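Local structure of glutaredoxin related protein (Sulfolobus solfataricus, 4MNN) at residues Q22-D27 with K47-V52; V103-T108 with P154-N159. The protein is an atypical protein disulfide oxidoreductase of the glutaredoxin family, which probably exchanges thiols and disulfides through a thioredoxin-type CxxC site. All blocks are in the same frame, centred on the assembly; numbering follows the deposited sequence.

Contact 1: residues Q22-D27 with K47-V52; sequences QQCNGD and KPLVKV
Q22 and K51 face each other as an antiparallel hydrogen-bonded pair, and the Q22 side chain can be followed outward atom by atom. Its CB packs on CB of K51 at 4.1 Å. With CG anti to the carbonyl carbon and the chain extended beyond it, the glutamine chain crosses that of K51 at a slant, bringing OE1 of Q22 3.5 Å from CD of K51. A water then donates to OE1 of Q22 and accepts from NZ of K51, bridging the two polar ends, while NE2 of Q22 turns to E40. Between the backbones of the pair run two bonds, the shorter from K51 N to Q22 O (2.7 Å).

Segments 22-24 and 49-52 run antiparallel, their axes at 178°, as parts of strands 19-24 and 49-54 in the mixed sheet, within the first thioredoxin-like part of the chain. C24 and L49 form the next hydrogen-bonded pair on the same face as Q22 and K51. SG of C24 meets CD1 of L49 at 3.6 Å, its position also fixed by the disulfide to C45.

Q23, on the opposite face, bends at chi2 (88°) away from V50 toward the helix start. There its OE1 accepts from N of G26, the N-cap residue, and its NE2 donates in a straight line (180°) to D27 OD1 at 2.9 Å, with T41 as a further partner. Replacing Q23 by leucine would probably leave G26 N and D27 OD1 without these mates and the turn into helix 27-33 less firmly fixed. Beyond the strand end, CB of N25 rests 3.7 Å from CB of P48, and ND2 of N25 bonds to C45 O.

Contact 2: residues V103-T108 with P154-N159; sequences VKLFVT and PKIIFN
The F106 ring has the carbonyl O of K155 at its edge, in plane; CG1 of I157 approaches CE2 of F106 obliquely at 3.7 Å, and the Y136 ring meets F106 with its plane nearly parallel. The F158 ring has CG2 of I156, from its own strand, over one face, 3.4 Å above the plane and displaced toward the rim, while V103 brings CG2 to within 4.1 Å of the ring atom CD2 of F158. These groups sit on two faces of an antiparallel strand pair, 101-107 with 155-158, at one border of the thioredoxin-fold sheet; the segment axes make 160°.

V103, L105, I156 and F158 share one face. CG1 of V103 lies anti to its own N (chi1 178°), which sets it alongside CG2 of I156 at 3.8 Å, the two side chains pointing the same way. L105 reaches with CD1 both to CG1 of I156 and to CB of P154. This proline follows a cis peptide bond and touches C111 and C114 of the CxxC disulfide, the cis-proline placement familiar from thioredoxins.

On the other face K104 pairs with I157 and its extended chain then leads away, to a salt bridge with D160 and a hydrogen bond with Y148 OH. Four backbone bonds hold the two strands in register; the longest, from K155 N to F106 O at 3.2 Å, is also the most bent, with 153° at the hydrogen.

How the contacts relate
Contact 1 closes before contact 2 opens along the chain, and each lies in its own thioredoxin-like sequence range. Their centres are 19 Å apart and their nearest atoms about 11 Å, so they do not touch. One seven-stranded mixed sheet nevertheless holds both: strands 57-63 and 131-137 stand between 49-54 of contact 1 and 101-107 of contact 2, running parallel to each other where the two halves join. Contact 2 includes the border strand 155-158, whereas strand 38-41 still flanks contact 1. Contact 1 holds C24 of the C24-C45 disulfide, and contact 2 borders C111-C114 through P154, consistent with a two-unit protein disulfide oxidoreductase whose halves differ in cysteine placement.

Contact 1: residues Q22-D27 with K47-V52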
ATOM      1  N   GLN A  22      -0.300  -4.100 -10.441  1.00 15.75           N
ATOM      2  CA  GLN A  22      -0.727  -5.449 -10.787  1.00 17.94           C
ATOM      3  C   GLN A  22      -1.858  -5.716  -9.813  1.00 17.52           C
ATOM      4  O   GLN A  22      -1.703  -5.531  -8.610  1.00 19.18           O
ATOM      5  CB  GLN A  22       0.364  -6.485 -10.559  1.00 17.30           C
ATOM      6  CG  GLN A  22       1.629  -6.226 -11.339  1.00 23.45           C
ATOM      7  CD  GLN A  22       2.605  -7.376 -11.182  1.00 24.79           C
ATOM      8  OE1 GLN A  22       2.756  -7.912 -10.090  1.00 25.18           O
ATOM      9  NE2 GLN A  22       3.260  -7.756 -12.263  1.00 26.35           N
ATOM     10  N   GLN A  23      -2.994  -6.181 -10.301  1.00 17.21           N
ATOM     11  CA  GLN A  23      -4.081  -6.391  -9.357  1.00 16.38           C
ATOM     12  C   GLN A  23      -4.944  -7.559  -9.728  1.00 16.84           C
ATOM     13  O   GLN A  23      -4.872  -8.016 -10.851  1.00 16.96           O
ATOM     14  CB  GLN A  23      -4.994  -5.160  -9.369  1.00 15.55           C
ATOM     15  CG  GLN A  23      -5.773  -4.964 -10.695  1.00 16.82           C
ATOM     16  CD  GLN A  23      -7.127  -5.705 -10.726  1.00 17.49           C
ATOM     17  OE1 GLN A  23      -7.807  -5.846  -9.695  1.00 15.55           O
ATOM     18  NE2 GLN A  23      -7.527  -6.156 -11.907  1.00 16.81           N
ATOM     19  N   CYS A  24      -5.738  -8.037  -8.772  1.00 15.14           N
ATOM     20  CA  CYS A  24      -6.745  -9.028  -9.107  1.00 16.78           C
ATOM     21  C   CYS A  24      -7.923  -8.873  -8.171  1.00 16.85           C
ATOM     22  O   CYS A  24      -7.794  -8.431  -7.017  1.00 15.39           O
ATOM     23  CB  CYS A  24      -6.225 -10.457  -9.084  1.00 18.97           C
ATOM     24  SG  CYS A  24      -5.298 -10.813  -7.594  1.00 22.85           S
ATOM     25  N   ASN A  25      -9.092  -9.201  -8.703  1.00 14.14           N
ATOM     26  CA  ASN A  25     -10.344  -9.137  -7.986  1.00 16.36           C
ATOM     27  C   ASN A  25     -10.791  -7.722  -7.612  1.00 15.97           C
ATOM     28  O   ASN A  25     -11.599  -7.538  -6.718  1.00 15.93           O
ATOM     29  CB  ASN A  25     -10.290 -10.063  -6.761  1.00 17.81           C
ATOM     30  CG  ASN A  25     -10.115 -11.550  -7.146  1.00 22.91           C
ATOM     31  OD1 ASN A  25      -9.872 -11.893  -8.320  1.00 23.15           O
ATOM     32  ND2 ASN A  25     -10.225 -12.437  -6.147  1.00 23.97           N
ATOM     33  N   GLY A  26     -10.258  -6.725  -8.305  1.00 17.24           N
ATOM     34  CA  GLY A  26     -10.705  -5.369  -8.049  1.00 17.07           C
ATOM     35  C   GLY A  26     -10.868  -4.739  -9.413  1.00 16.76           C
ATOM     36  O   GLY A  26     -10.673  -3.536  -9.571  1.00 15.21           O
ATOM     37  N   ASP A  27     -11.285  -5.558 -10.389  1.00 16.20           N
ATOM     38  CA  ASP A  27     -11.371  -5.102 -11.783  1.00 16.68           C
ATOM     39  C   ASP A  27     -12.175  -3.840 -12.018  1.00 16.98           C
ATOM     40  O   ASP A  27     -11.729  -2.966 -12.743  1.00 15.61           O
ATOM     41  CB  ASP A  27     -11.982  -6.179 -12.718  1.00 15.93           C
ATOM     42  CG  ASP A  27     -11.150  -7.452 -12.819  1.00 17.53           C
ATOM     43  OD1 ASP A  27     -10.086  -7.545 -12.168  1.00 16.99           O
ATOM     44  OD2 ASP A  27     -11.577  -8.379 -13.569  1.00 16.83           O
ATOM     45  N   LYS A  47      -8.475 -14.011  -3.165  1.00 24.33           N
ATOM     46  CA  LYS A  47      -8.838 -12.753  -2.515  1.00 22.22           C
ATOM     47  C   LYS A  47      -8.155 -11.620  -3.294  1.00 19.85           C
ATOM     48  O   LYS A  47      -7.161 -11.819  -3.954  1.00 18.51           O
ATOM     49  CB  LYS A  47      -8.386 -12.747  -1.054  1.00 23.95           C
ATOM     50  CG  LYS A  47      -9.179 -13.699  -0.107  1.00 24.74           C
ATOM     51  CD  LYS A  47      -8.571 -13.617   1.296  1.00 26.11           C
ATOM     52  CE  LYS A  47      -9.383 -14.355   2.353  1.00 26.62           C
ATOM     53  NZ  LYS A  47     -10.800 -13.936   2.350  1.00 28.72           N
ATOM     54  N   PRO A  48      -8.692 -10.420  -3.204  1.00 19.54           N
ATOM     55  CA  PRO A  48      -8.102  -9.297  -3.936  1.00 18.14           C
ATOM     56  C   PRO A  48      -6.733  -8.821  -3.462  1.00 19.04           C
ATOM     57  O   PRO A  48      -6.365  -8.968  -2.277  1.00 17.66           O
ATOM     58  CB  PRO A  48      -9.171  -8.196  -3.787  1.00 19.21           C
ATOM     59  CG  PRO A  48      -9.853  -8.523  -2.495  1.00 21.96           C
ATOM     60  CD  PRO A  48      -9.933 -10.032  -2.506  1.00 20.04           C
ATOM     61  N   LEU A  49      -5.964  -8.268  -4.393  1.00 17.85           N
ATOM     62  CA  LEU A  49      -4.708  -7.671  -3.995  1.00 18.12           C
ATOM     63  C   LEU A  49      -4.274  -6.711  -5.061  1.00 17.80           C
ATOM     64  O   LEU A  49      -4.770  -6.761  -6.190  1.00 17.17           O
ATOM     65  CB  LEU A  49      -3.610  -8.701  -3.686  1.00 21.86           C
ATOM     66  CG  LEU A  49      -2.574  -9.427  -4.565  1.00 25.90           C
ATOM     67  CD1 LEU A  49      -3.046 -10.851  -4.723  1.00 27.73           C
ATOM     68  CD2 LEU A  49      -2.265  -8.701  -5.866  1.00 26.50           C
ATOM     69  N   VAL A  50      -3.368  -5.807  -4.708  0.50 15.85           N
ATOM     70  CA  VAL A  50      -2.826  -4.861  -5.668  0.50 15.52           C
ATOM     71  C   VAL A  50      -1.373  -4.616  -5.299  0.50 16.37           C
ATOM     72  O   VAL A  50      -1.052  -4.354  -4.140  0.50 16.46           O
ATOM     73  CB  VAL A  50      -3.594  -3.506  -5.694  0.50 15.62           C
ATOM     74  CG1 VAL A  50      -3.459  -2.792  -4.379  0.50 14.24           C
ATOM     75  CG2 VAL A  50      -3.055  -2.633  -6.843  0.50 14.41           C
ATOM     76  N   LYS A  51      -0.504  -4.743  -6.299  1.00 16.96           N
ATOM     77  CA  LYS A  51       0.943  -4.563  -6.155  1.00 18.03           C
ATOM     78  C   LYS A  51       1.314  -3.307  -6.913  1.00 17.58           C
ATOM     79  O   LYS A  51       0.855  -3.098  -8.061  1.00 17.97           O
ATOM     80  CB  LYS A  51       1.727  -5.724  -6.767  1.00 20.40           C
ATOM     81  CG  LYS A  51       1.618  -6.986  -5.973  1.00 25.23           C
ATOM     82  CD  LYS A  51       2.440  -8.099  -6.603  1.00 28.49           C
ATOM     83  CE  LYS A  51       2.768  -9.153  -5.563  1.00 33.24           C
ATOM     84  NZ  LYS A  51       3.129 -10.442  -6.248  1.00 37.08           N
ATOM     85  N   VAL A  52       2.157  -2.480  -6.303  1.00 16.82           N
ATOM     86  CA  VAL A  52       2.545  -1.226  -6.943  1.00 16.43           C
ATOM     87  C   VAL A  52       4.017  -1.363  -7.276  1.00 17.37           C
ATOM     88  O   VAL A  52       4.806  -1.656  -6.404  1.00 15.09           O
ATOM     89  CB  VAL A  52       2.295  -0.070  -5.990  1.00 18.78           C
ATOM     90  CG1 VAL A  52       2.911   1.224  -6.546  1.00 16.76           C
ATOM     91  CG2 VAL A  52       0.756   0.085  -5.811  1.00 17.54           C
TER
HETATM   92  O   HOH W   1       2.975 -10.795  -9.166  1.00 46.94           O

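Contact 2: residues V103-T108 with P154-N159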
ATOM      1  N   VAL A 103       7.702  -5.852   6.932  1.00 12.81           N
ATOM      2  CA  VAL A 103       6.921  -4.873   7.673  1.00 11.59           C
ATOM      3  C   VAL A 103       5.492  -5.125   7.191  1.00 12.28           C
ATOM      4  O   VAL A 103       5.202  -4.974   5.999  1.00 14.89           O
ATOM      5  CB  VAL A 103       7.318  -3.398   7.338  1.00 12.93           C
ATOM      6  CG1 VAL A 103       6.411  -2.408   8.140  1.00 13.15           C
ATOM      7  CG2 VAL A 103       8.784  -3.167   7.689  1.00 15.16           C
ATOM      8  N   LYS A 104       4.609  -5.557   8.091  1.00 12.74           N
ATOM      9  CA  LYS A 104       3.214  -5.784   7.741  1.00 14.13           C
ATOM     10  C   LYS A 104       2.327  -4.860   8.529  1.00 13.67           C
ATOM     11  O   LYS A 104       2.408  -4.801   9.761  1.00 15.01           O
ATOM     12  CB  LYS A 104       2.783  -7.218   8.034  1.00 14.57           C
ATOM     13  CG  LYS A 104       3.570  -8.206   7.188  1.00 17.24           C
ATOM     14  CD  LYS A 104       3.250  -9.654   7.528  1.00 19.17           C
ATOM     15  CE  LYS A 104       4.053 -10.541   6.546  1.00 21.34           C
ATOM     16  NZ  LYS A 104       3.617 -11.932   6.584  1.00 24.91           N
ATOM     17  N   LEU A 105       1.463  -4.165   7.811  1.00 12.98           N
ATOM     18  CA  LEU A 105       0.525  -3.242   8.437  1.00 11.13           C
ATOM     19  C   LEU A 105      -0.883  -3.799   8.267  1.00 12.59           C
ATOM     20  O   LEU A 105      -1.281  -4.105   7.152  1.00 12.02           O
ATOM     21  CB  LEU A 105       0.591  -1.865   7.750  1.00 13.12           C
ATOM     22  CG  LEU A 105      -0.537  -0.915   8.199  1.00 12.97           C
ATOM     23  CD1 LEU A 105      -0.358  -0.576   9.676  1.00 13.85           C
ATOM     24  CD2 LEU A 105      -0.535   0.401   7.364  1.00 13.94           C
ATOM     25  N   PHE A 106      -1.606  -3.968   9.368  1.00 12.14           N
ATOM     26  CA  PHE A 106      -2.989  -4.402   9.319  1.00 12.88           C
ATOM     27  C   PHE A 106      -3.879  -3.189   9.496  1.00 13.76           C
ATOM     28  O   PHE A 106      -3.659  -2.378  10.392  1.00 15.13           O
ATOM     29  CB  PHE A 106      -3.263  -5.428  10.421  1.00 12.38           C
ATOM     30  CG  PHE A 106      -2.543  -6.746  10.169  1.00 14.68           C
ATOM     31  CD1 PHE A 106      -3.188  -7.782   9.512  1.00 16.88           C
ATOM     32  CD2 PHE A 106      -1.191  -6.878  10.465  1.00 12.41           C
ATOM     33  CE1 PHE A 106      -2.502  -8.928   9.145  1.00 16.25           C
ATOM     34  CE2 PHE A 106      -0.480  -8.024  10.102  1.00 17.20           C
ATOM     35  CZ  PHE A 106      -1.149  -9.048   9.439  1.00 14.22           C
ATOM     36  N   VAL A 107      -4.895  -3.091   8.642  1.00 15.02           N
ATOM     37  CA  VAL A 107      -5.861  -2.004   8.703  1.00 16.62           C
ATOM     38  C   VAL A 107      -7.270  -2.554   8.463  1.00 16.43           C
ATOM     39  O   VAL A 107      -7.450  -3.744   8.187  1.00 16.41           O
ATOM     40  CB  VAL A 107      -5.612  -0.952   7.552  1.00 15.32           C
ATOM     41  CG1 VAL A 107      -4.177  -0.407   7.603  1.00 15.16           C
ATOM     42  CG2 VAL A 107      -5.878  -1.608   6.160  1.00 13.97           C
ATOM     43  N   THR A 108      -8.261  -1.674   8.616  1.00 17.37           N
ATOM     44  CA  THR A 108      -9.653  -1.961   8.246  1.00 18.89           C
ATOM     45  C   THR A 108     -10.191  -0.614   7.755  1.00 21.51           C
ATOM     46  O   THR A 108      -9.592   0.423   8.027  1.00 21.02           O
ATOM     47  CB  THR A 108     -10.537  -2.461   9.423  1.00 18.77           C
ATOM     48  OG1 THR A 108     -10.688  -1.415  10.404  1.00 21.29           O
ATOM     49  CG2 THR A 108      -9.890  -3.674  10.060  1.00 19.59           C
ATOM     50  N   PRO A 154      -4.668   0.697  13.549  1.00 14.52           N
ATOM     51  CA  PRO A 154      -3.603   0.038  12.790  1.00 13.18           C
ATOM     52  C   PRO A 154      -2.689  -0.762  13.709  1.00 15.37           C
ATOM     53  O   PRO A 154      -2.532  -0.435  14.897  1.00 13.21           O
ATOM     54  CB  PRO A 154      -2.840   1.210  12.161  1.00 13.30           C
ATOM     55  CG  PRO A 154      -3.007   2.304  13.200  1.00 14.82           C
ATOM     56  CD  PRO A 154      -4.479   2.166  13.538  1.00 13.51           C
ATOM     57  N   LYS A 155      -2.070  -1.810  13.160  1.00 16.19           N
ATOM     58  CA  LYS A 155      -1.131  -2.614  13.940  1.00 14.18           C
ATOM     59  C   LYS A 155       0.008  -3.007  12.981  1.00 14.48           C
ATOM     60  O   LYS A 155      -0.259  -3.523  11.906  1.00 12.68           O
ATOM     61  CB  LYS A 155      -1.817  -3.881  14.485  1.00 13.36           C
ATOM     62  CG  LYS A 155      -0.859  -4.729  15.375  1.00 15.45           C
ATOM     63  CD  LYS A 155      -0.320  -3.913  16.581  1.00 15.35           C
ATOM     64  CE  LYS A 155       0.707  -4.722  17.403  1.00 19.02           C
ATOM     65  NZ  LYS A 155       1.379  -3.899  18.503  1.00 17.23           N
ATOM     66  N   ILE A 156       1.260  -2.736  13.360  1.00 13.83           N
ATOM     67  CA  ILE A 156       2.383  -3.068  12.484  1.00 13.95           C
ATOM     68  C   ILE A 156       3.114  -4.249  13.099  1.00 14.99           C
ATOM     69  O   ILE A 156       3.336  -4.292  14.323  1.00 16.83           O
ATOM     70  CB  ILE A 156       3.410  -1.903  12.372  1.00 13.59           C
ATOM     71  CG1 ILE A 156       2.714  -0.603  11.924  1.00 12.98           C
ATOM     72  CG2 ILE A 156       4.488  -2.279  11.381  1.00 13.82           C
ATOM     73  CD1 ILE A 156       3.637   0.680  12.055  1.00 14.47           C
ATOM     74  N   ILE A 157       3.446  -5.205  12.247  1.00 15.29           N
ATOM     75  CA  ILE A 157       4.190  -6.403  12.647  1.00 14.88           C
ATOM     76  C   ILE A 157       5.531  -6.342  11.921  1.00 14.61           C
ATOM     77  O   ILE A 157       5.580  -6.201  10.703  1.00 14.69           O
ATOM     78  CB  ILE A 157       3.446  -7.707  12.213  1.00 15.53           C
ATOM     79  CG1 ILE A 157       2.049  -7.743  12.834  1.00 12.66           C
ATOM     80  CG2 ILE A 157       4.294  -8.961  12.615  1.00 13.07           C
ATOM     81  CD1 ILE A 157       2.022  -7.776  14.357  1.00 11.74           C
ATOM     82  N   PHE A 158       6.623  -6.397  12.674  1.00 15.25           N
ATOM     83  CA  PHE A 158       7.952  -6.392  12.077  1.00 16.61           C
ATOM     84  C   PHE A 158       8.595  -7.804  12.156  1.00 17.58           C
ATOM     85  O   PHE A 158       8.486  -8.469  13.186  1.00 18.19           O
ATOM     86  CB  PHE A 158       8.866  -5.411  12.826  1.00 16.03           C
ATOM     87  CG  PHE A 158       8.364  -3.986  12.824  1.00 18.21           C
ATOM     88  CD1 PHE A 158       7.536  -3.523  13.839  1.00 17.45           C
ATOM     89  CD2 PHE A 158       8.740  -3.117  11.820  1.00 16.66           C
ATOM     90  CE1 PHE A 158       7.089  -2.198  13.859  1.00 17.46           C
ATOM     91  CE2 PHE A 158       8.309  -1.791  11.812  1.00 17.67           C
ATOM     92  CZ  PHE A 158       7.477  -1.322  12.840  1.00 16.57           C
ATOM     93  N   ASN A 159       9.240  -8.219  11.073  1.00 18.86           N
ATOM     94  CA  ASN A 159       9.928  -9.507  10.972  1.00 20.55           C
ATOM     95  C   ASN A 159       9.044 -10.675  11.369  1.00 22.01           C
ATOM     96  O   ASN A 159       9.543 -11.677  11.901  1.00 20.65           O
ATOM     97  CB  ASN A 159      11.213  -9.474  11.820  1.00 21.69           C
ATOM     98  CG  ASN A 159      12.169  -8.387  11.359  1.00 24.09           C
ATOM     99  OD1 ASN A 159      12.609  -8.392  10.211  1.00 25.44           O
ATOM    100  ND2 ASN A 159      12.472  -7.429  12.242  1.00 28.38           N
TER